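Local coordinates for protein glucose dehydrogenase (PDB 2B5W) that catalyses the zinc-dependent oxidation of D-glucose and several other aldose sugars, passing electrons to NADP+ or, less readily, NAD+, at residues His42-Gly47 and Leu59-Glu64; Met111-Glu114 and Gly119-Gly122; Ala5-Glu10 and Val14-Pro19. The protein carries 1 engineered substitution. All blocks are in the same frame, centred on the assembly; numbering follows the deposited sequence.

How the contacts relate
Starting from the N terminus, contact 3 comes first: strand 2-7 turns back through a short loop into strand 14-17, closing a hairpin. Contact 1 follows, folding helix 39-46 against the end of strand 58-60 and Leu61, just ahead of the zinc ligands, and contact 2 closes a short loop between 111-114 and 119-122. The three follow one another along the chain; none nests inside or crosses another. In space they adjoin. Strand 2-7 has strand 14-17 along one edge and 58-60 along the other, so contacts 3 and 1 share a sheet, with Leu59 O close to Val6 N. Contact 2 meets contact 1 where Val60 O approaches Gly122 N, and reaches contact 3 through His121 and Lys18.

Contact 1. Residues His42-Gly47 and Leu59-Glu64; sequences HEVIAG and LVLGHE. With ZN (zinc ion), chain B; NAP (NADP nicotinamide-adenine-dinucleotide phosphate), chain I.
Val44 and Leu61 carry most of this contact, methyl against methyl, where helix 39-46 lies over the chain leaving strand 58-60. The valine uses a single branch: with CG1 anti to the backbone N (chi1 170°), that methyl touches both leucines, 3.7 Å from Leu59 CD2 and 3.8 Å from Leu61 CD2. Val44 runs past Leu61 in the opposite direction but crosses Leu59 at about a right angle. Leu61 holds CG anti to its carbonyl carbon (chi1 -64°), and from there its branches split between neighbouring helix residues: CD2 goes to Val44, while CD1 lies 4.1 Å from Ile45 CG1. Val6 of strand 2-7 packs on Ile45, Leu59 and Leu61 and extends this apolar layer.

Polar groups flank this layer. Glu43 reaches out from the helix in an extended chain, and its OE2 accepts a hydrogen bond of 2.6 Å from the ribose hydroxyl O2D of NADP. On the other segment, His63 NE2 binds the zinc ion at 2.1 Å and Glu64 OE2 at 1.9 Å, while Glu64 OE1 is salt-bridged to Lys349. Cys38, an engineered residue, is the third protein ligand in this structure, at the catalytic zinc site of a medium-chain alcohol dehydrogenase.

Contact 2. Residues Met111-Glu114 and Gly119-Gly122; sequences MYFE and GAHG
The ring of Phe113 lies flat over the backbone of Gly119, and the rest of the contact is arranged round that overlap. Gly119 CA sits 4.1 Å from the ring centroid and 25° off the normal, a CH-pi contact made over the face. The carbonyl oxygen of the same glycine stands 3.6 Å above the ring plane, over its centre, so one peptide carbonyl and the CA before it share a single aromatic face. Phe113 turns to this position with CG anti to its own carbonyl carbon (chi1 -67°). Gly119 has to be bare here: a CB would run into Phe113 CD1, and the backbone angles would also press it against the preceding carbonyl.

Near the root of the side chain, Phe113 CB meets Ala120 CB at 3.9 Å, and that methyl lies oblique to the ring. A leucine in place of Phe113 would probably leave the Gly119 peptide without its flat aromatic cover and open a gap beside it.

Glu114, next along the strand, is a substrate-binding residue. Its CB is directed away from 119-122, and its carboxylate forms a salt bridge with Arg88 through OE2. Its side chain comes within about 4 Å of that of Asn303, which also binds the substrate. The alternation of strand 113-115 thus sends Phe113 against 119-120 and Glu114 toward the sugar-binding site, in the catalytic GroES-like domain of this alcohol dehydrogenase family.

Contact 3. Residues Ala5-Glu10 and Val14-Pro19; sequences AVKRGE and VVIEKP
Ala5 and Val14 face each other as an antiparallel, hydrogen-bonded pair, each giving its N-H to the other's carbonyl. Both bonds are 2.9 Å long, Ala5 N to Val14 O and Val14 N to Ala5 O, and both are nearly straight, at 162° and 168°. Toward the turn, side chains take over from backbone bonds, while away from it the backbone pairing runs on through Ile16 with Ala3. The short segments 5-7 and 14-17, taken alone, are turned 98° from one another.

Lys7 can be followed outward. Its CB starts toward the other strand, with CG anti to the carbonyl carbon. CD is the first atom to make a close contact, 3.9 Å from Val14 CG2, the two side chains crossing at about a right angle. A bend at chi3 then carries CE alongside Ile16, 4.1 Å from its CG2, and NZ ends at 4.2 Å from that same methyl. The aliphatic part of the lysine therefore bridges two residues of the opposing strand that lie on one side of it.

The fold here is a beta hairpin, strands 2-7 and 14-17, at one edge of a three-stranded antiparallel sheet that strand 58-60 completes. A type II turn from Lys7 to Glu10, with Gly9 in its third position, swings the chain off the first strand.

Ile16 also reaches the other way. Its CD1 touches Ala5 CB at 3.8 Å, and His58 packs against both residues. At the turn end, Glu10 bends at chi2 and lays its OE1 beside Val14 CG1, 4.0 Å off.

Contact 1. Residues His42-Gly47 and Leu59-Glu64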
# COMPACT_ATOMS: atom_id res chain seq x y z
N HIS A 42 6.55 -27.57 1.72
CA HIS A 42 7.20 -28.00 2.95
C HIS A 42 6.35 -27.54 4.14
O HIS A 42 6.23 -28.27 5.11
CB HIS A 42 8.62 -27.46 2.99
CG HIS A 42 9.52 -28.06 1.96
ND1 HIS A 42 10.04 -29.33 2.09
CD2 HIS A 42 9.98 -27.58 0.78
CE1 HIS A 42 10.81 -29.60 1.04
NE2 HIS A 42 10.80 -28.55 0.24
N GLU A 43 5.74 -26.36 4.03
CA GLU A 43 4.87 -25.86 5.12
C GLU A 43 3.65 -26.77 5.29
O GLU A 43 3.27 -27.09 6.41
CB GLU A 43 4.46 -24.41 4.86
CG GLU A 43 5.60 -23.40 4.89
CD GLU A 43 5.24 -22.07 4.22
OE1 GLU A 43 4.06 -21.68 4.26
OE2 GLU A 43 6.16 -21.43 3.65
N VAL A 44 3.07 -27.24 4.19
CA VAL A 44 1.94 -28.18 4.24
C VAL A 44 2.37 -29.50 4.88
O VAL A 44 1.61 -30.13 5.62
CB VAL A 44 1.36 -28.47 2.81
CG1 VAL A 44 0.36 -29.63 2.83
CG2 VAL A 44 0.70 -27.23 2.23
N ILE A 45 3.58 -29.96 4.57
CA ILE A 45 4.06 -31.26 5.09
C ILE A 45 4.26 -31.13 6.60
O ILE A 45 3.91 -32.02 7.34
CB ILE A 45 5.38 -31.67 4.42
CG1 ILE A 45 5.10 -32.06 2.96
CG2 ILE A 45 6.04 -32.87 5.13
CD1 ILE A 45 6.36 -32.04 2.07
N ALA A 46 4.83 -29.99 7.01
CA ALA A 46 5.09 -29.68 8.42
C ALA A 46 3.81 -29.40 9.22
O ALA A 46 3.81 -29.53 10.44
CB ALA A 46 6.01 -28.47 8.52
N GLY A 47 2.73 -29.02 8.54
CA GLY A 47 1.51 -28.60 9.20
C GLY A 47 0.69 -29.78 9.69
O GLY A 47 1.16 -30.92 9.72
N LEU A 59 -3.91 -35.75 1.82
CA LEU A 59 -3.94 -34.63 0.91
C LEU A 59 -2.88 -34.89 -0.17
O LEU A 59 -1.70 -35.02 0.13
CB LEU A 59 -3.61 -33.34 1.64
CG LEU A 59 -3.40 -32.10 0.75
CD1 LEU A 59 -4.69 -31.74 0.07
CD2 LEU A 59 -2.91 -30.97 1.58
N VAL A 60 -3.33 -35.00 -1.42
CA VAL A 60 -2.37 -35.08 -2.53
C VAL A 60 -1.68 -33.72 -2.64
O VAL A 60 -2.35 -32.67 -2.63
CB VAL A 60 -3.06 -35.42 -3.85
CG1 VAL A 60 -2.09 -35.31 -5.02
CG2 VAL A 60 -3.67 -36.85 -3.80
N LEU A 61 -0.35 -33.73 -2.67
CA LEU A 61 0.42 -32.52 -2.69
C LEU A 61 0.52 -31.94 -4.11
O LEU A 61 0.16 -32.60 -5.07
CB LEU A 61 1.82 -32.78 -2.15
CG LEU A 61 1.93 -33.21 -0.68
CD1 LEU A 61 3.38 -33.61 -0.41
CD2 LEU A 61 1.49 -32.08 0.22
N GLY A 62 1.05 -30.72 -4.18
CA GLY A 62 1.47 -30.10 -5.42
C GLY A 62 0.49 -29.08 -5.95
O GLY A 62 -0.66 -29.40 -6.25
N HIS A 63 0.98 -27.86 -6.16
CA HIS A 63 0.14 -26.81 -6.73
C HIS A 63 0.81 -26.15 -7.94
O HIS A 63 0.24 -25.25 -8.54
CB HIS A 63 -0.16 -25.73 -5.67
CG HIS A 63 1.07 -25.13 -5.10
ND1 HIS A 63 1.80 -25.74 -4.10
CD2 HIS A 63 1.76 -24.01 -5.45
CE1 HIS A 63 2.89 -25.03 -3.87
NE2 HIS A 63 2.91 -23.99 -4.69
N GLU A 64 2.03 -26.55 -8.29
CA GLU A 64 2.77 -25.98 -9.43
C GLU A 64 2.91 -27.02 -10.56
O GLU A 64 3.94 -27.72 -10.67
CB GLU A 64 4.16 -25.60 -8.98
CG GLU A 64 4.27 -24.74 -7.75
CD GLU A 64 5.69 -24.50 -7.35
OE1 GLU A 64 6.62 -25.04 -7.99
OE2 GLU A 64 5.89 -23.71 -6.44
ZN ZN B . 4.77 -23.15 -5.04
PA NAP I . 11.82 -20.65 1.22
O1A NAP I . 11.65 -21.17 2.57
O2A NAP I . 12.43 -21.67 0.25
O5B NAP I . 12.77 -19.39 1.22
C5B NAP I . 12.81 -18.42 2.23
C4B NAP I . 14.26 -17.98 2.20
O4B NAP I . 14.38 -16.84 3.02
C3B NAP I . 15.24 -19.05 2.72
O3B NAP I . 16.23 -19.40 1.77
C2B NAP I . 15.85 -18.40 3.97
O2B NAP I . 17.24 -18.60 4.13
C1B NAP I . 15.59 -16.93 3.74
N9A NAP I . 15.45 -16.21 4.99
C8A NAP I . 14.53 -16.46 5.98
N7A NAP I . 14.74 -15.58 6.98
C5A NAP I . 15.82 -14.80 6.65
C6A NAP I . 16.50 -13.75 7.28
N6A NAP I . 16.19 -13.32 8.52
N1A NAP I . 17.57 -13.16 6.64
C2A NAP I . 17.97 -13.57 5.39
N3A NAP I . 17.31 -14.61 4.75
C4A NAP I . 16.25 -15.20 5.37
O3 NAP I . 10.42 -20.30 0.56
PN NAP I . 10.02 -19.84 -0.95
O1N NAP I . 11.08 -19.00 -1.58
O2N NAP I . 9.41 -20.96 -1.73
O5D NAP I . 8.91 -18.90 -0.30
C5D NAP I . 9.26 -17.65 0.27
C4D NAP I . 8.13 -17.11 1.13
O4D NAP I . 7.02 -16.83 0.27
C3D NAP I . 7.62 -18.10 2.19
O3D NAP I . 7.34 -17.44 3.40
C2D NAP I . 6.35 -18.66 1.54
O2D NAP I . 5.41 -19.20 2.44
C1D NAP I . 5.84 -17.43 0.80
N1N NAP I . 5.00 -17.68 -0.38
C2N NAP I . 3.88 -16.91 -0.46
C3N NAP I . 3.08 -17.00 -1.57
C7N NAP I . 1.98 -15.98 -1.66
O7N NAP I . 1.10 -16.27 -2.69
N7N NAP I . 1.94 -14.94 -0.78
C4N NAP I . 3.35 -17.90 -2.60
C5N NAP I . 4.50 -18.68 -2.51
C6N NAP I . 5.34 -18.54 -1.40
P2B NAP I . 17.85 -19.88 4.99
O1X NAP I . 17.57 -21.14 4.34
O2X NAP I . 19.35 -19.55 5.07
O3X NAP I . 17.23 -19.87 6.39

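Contact 2. Residues Met111-Glu114 and Gly119-Gly122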
# COMPACT_ATOMS: atom_id res chain seq x y z
N MET A 111 -13.27 -18.87 1.75
CA MET A 111 -14.05 -18.67 0.54
C MET A 111 -13.37 -19.24 -0.72
O MET A 111 -13.72 -18.90 -1.85
CB MET A 111 -14.36 -17.18 0.38
CG MET A 111 -15.07 -16.60 1.60
SD MET A 111 -15.80 -15.00 1.28
CE MET A 111 -17.10 -14.96 2.52
N TYR A 112 -12.38 -20.12 -0.50
CA TYR A 112 -11.72 -20.83 -1.57
C TYR A 112 -11.11 -22.07 -0.97
O TYR A 112 -10.83 -22.14 0.23
CB TYR A 112 -10.57 -20.00 -2.19
CG TYR A 112 -9.50 -19.62 -1.20
CD1 TYR A 112 -8.42 -20.46 -0.94
CD2 TYR A 112 -9.58 -18.43 -0.48
CE1 TYR A 112 -7.47 -20.12 -0.01
CE2 TYR A 112 -8.64 -18.09 0.44
CZ TYR A 112 -7.57 -18.92 0.66
OH TYR A 112 -6.60 -18.58 1.60
N PHE A 113 -10.83 -23.00 -1.85
CA PHE A 113 -9.84 -24.05 -1.63
C PHE A 113 -8.61 -23.75 -2.52
O PHE A 113 -8.74 -23.12 -3.57
CB PHE A 113 -10.39 -25.40 -2.06
CG PHE A 113 -11.54 -25.92 -1.23
CD1 PHE A 113 -11.68 -25.59 0.12
CD2 PHE A 113 -12.43 -26.81 -1.79
CE1 PHE A 113 -12.72 -26.13 0.88
CE2 PHE A 113 -13.51 -27.34 -1.01
CZ PHE A 113 -13.61 -27.01 0.30
N GLU A 114 -7.45 -24.24 -2.09
CA GLU A 114 -6.23 -24.20 -2.89
C GLU A 114 -5.78 -25.64 -3.11
O GLU A 114 -5.48 -26.35 -2.17
CB GLU A 114 -5.12 -23.39 -2.19
CG GLU A 114 -5.28 -21.91 -2.45
CD GLU A 114 -4.35 -21.02 -1.64
OE1 GLU A 114 -3.69 -21.51 -0.70
OE2 GLU A 114 -4.29 -19.81 -1.94
N GLY A 119 -7.94 -27.87 1.55
CA GLY A 119 -9.28 -28.25 1.20
C GLY A 119 -9.50 -29.06 -0.06
O GLY A 119 -10.60 -29.58 -0.28
N ALA A 120 -8.45 -29.21 -0.88
CA ALA A 120 -8.60 -29.87 -2.17
C ALA A 120 -7.26 -30.51 -2.55
O ALA A 120 -6.21 -29.93 -2.37
CB ALA A 120 -9.05 -28.90 -3.25
N HIS A 121 -7.33 -31.73 -3.06
CA HIS A 121 -6.16 -32.44 -3.53
C HIS A 121 -5.46 -31.67 -4.64
O HIS A 121 -6.09 -31.00 -5.43
CB HIS A 121 -6.54 -33.80 -4.08
CG HIS A 121 -7.05 -34.72 -3.03
ND1 HIS A 121 -6.33 -35.00 -1.90
CD2 HIS A 121 -8.22 -35.40 -2.92
CE1 HIS A 121 -7.03 -35.83 -1.14
NE2 HIS A 121 -8.18 -36.08 -1.73
N GLY A 122 -4.14 -31.82 -4.63
CA GLY A 122 -3.26 -31.14 -5.57
C GLY A 122 -3.06 -31.94 -6.85
O GLY A 122 -3.92 -32.74 -7.25

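Contact 3. Residues Ala5-Glu10 and Val14-Pro19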
# COMPACT_ATOMS: atom_id res chain seq x y z
N ALA A 5 1.18 -37.96 -1.53
CA ALA A 5 0.27 -37.38 -0.55
C ALA A 5 0.89 -37.30 0.83
O ALA A 5 1.85 -38.00 1.12
CB ALA A 5 -0.99 -38.19 -0.48
N VAL A 6 0.35 -36.41 1.66
CA VAL A 6 0.65 -36.43 3.10
C VAL A 6 -0.56 -37.12 3.79
O VAL A 6 -1.72 -36.94 3.41
CB VAL A 6 0.91 -35.03 3.69
CG1 VAL A 6 2.27 -34.49 3.21
CG2 VAL A 6 -0.21 -34.05 3.35
N LYS A 7 -0.27 -37.97 4.77
CA LYS A 7 -1.30 -38.66 5.54
C LYS A 7 -1.15 -38.27 7.01
O LYS A 7 -0.07 -37.84 7.46
CB LYS A 7 -1.12 -40.18 5.43
CG LYS A 7 -1.79 -40.87 4.25
CD LYS A 7 -1.02 -42.15 3.91
CE LYS A 7 -1.89 -43.30 3.44
NZ LYS A 7 -1.05 -44.51 3.15
N ARG A 8 -2.25 -38.41 7.75
CA ARG A 8 -2.17 -38.27 9.21
C ARG A 8 -1.23 -39.33 9.76
O ARG A 8 -1.37 -40.52 9.44
CB ARG A 8 -3.56 -38.46 9.83
CG ARG A 8 -4.53 -37.34 9.48
CD ARG A 8 -5.93 -37.57 10.04
NE ARG A 8 -6.87 -36.48 9.71
CZ ARG A 8 -8.15 -36.46 10.09
NH1 ARG A 8 -8.68 -37.45 10.81
NH2 ARG A 8 -9.00 -35.47 9.79
N GLY A 9 -0.22 -38.91 10.51
CA GLY A 9 0.71 -39.83 11.14
C GLY A 9 2.01 -40.11 10.40
O GLY A 9 2.96 -40.57 11.02
N GLU A 10 2.05 -39.85 9.09
CA GLU A 10 3.28 -40.00 8.32
C GLU A 10 3.98 -38.65 8.32
O GLU A 10 3.36 -37.62 8.04
CB GLU A 10 2.98 -40.45 6.87
CG GLU A 10 2.35 -41.84 6.72
CD GLU A 10 3.35 -42.98 6.90
OE1 GLU A 10 4.55 -42.80 6.64
OE2 GLU A 10 2.91 -44.07 7.32
N VAL A 14 4.20 -39.71 0.86
CA VAL A 14 4.22 -41.08 0.42
C VAL A 14 3.42 -41.31 -0.84
O VAL A 14 2.56 -40.51 -1.19
CB VAL A 14 3.67 -42.01 1.50
CG1 VAL A 14 4.58 -41.93 2.74
CG2 VAL A 14 2.25 -41.63 1.84
N VAL A 15 3.70 -42.42 -1.51
CA VAL A 15 2.95 -42.82 -2.67
C VAL A 15 1.68 -43.56 -2.25
O VAL A 15 1.72 -44.49 -1.44
CB VAL A 15 3.74 -43.75 -3.64
CG1 VAL A 15 2.92 -44.01 -4.87
CG2 VAL A 15 5.06 -43.12 -4.02
N ILE A 16 0.57 -43.10 -2.81
CA ILE A 16 -0.72 -43.74 -2.71
C ILE A 16 -1.28 -44.09 -4.08
O ILE A 16 -0.76 -43.65 -5.10
CB ILE A 16 -1.72 -42.87 -1.95
CG1 ILE A 16 -2.00 -41.55 -2.70
CG2 ILE A 16 -1.20 -42.54 -0.55
CD1 ILE A 16 -3.18 -40.82 -2.14
N GLU A 17 -2.36 -44.86 -4.08
CA GLU A 17 -3.14 -45.10 -5.28
C GLU A 17 -4.60 -44.76 -5.09
O GLU A 17 -5.18 -45.00 -4.01
CB GLU A 17 -3.01 -46.54 -5.73
CG GLU A 17 -1.59 -46.86 -6.17
CD GLU A 17 -1.40 -48.31 -6.48
OE1 GLU A 17 -1.14 -48.62 -7.64
OE2 GLU A 17 -1.53 -49.13 -5.54
N LYS A 18 -5.19 -44.21 -6.15
CA LYS A 18 -6.60 -43.89 -6.16
C LYS A 18 -7.04 -43.88 -7.60
O LYS A 18 -6.22 -43.87 -8.52
CB LYS A 18 -6.83 -42.52 -5.50
CG LYS A 18 -6.15 -41.37 -6.23
CD LYS A 18 -6.73 -40.03 -5.74
CE LYS A 18 -6.31 -39.71 -4.37
NZ LYS A 18 -6.97 -38.43 -3.90
N PRO A 19 -8.34 -43.95 -7.83
CA PRO A 19 -8.84 -44.04 -9.20
C PRO A 19 -8.48 -42.79 -10.01
O PRO A 19 -8.43 -41.70 -9.43
CB PRO A 19 -10.36 -44.12 -9.03
CG PRO A 19 -10.58 -44.54 -7.63
CD PRO A 19 -9.43 -43.98 -6.83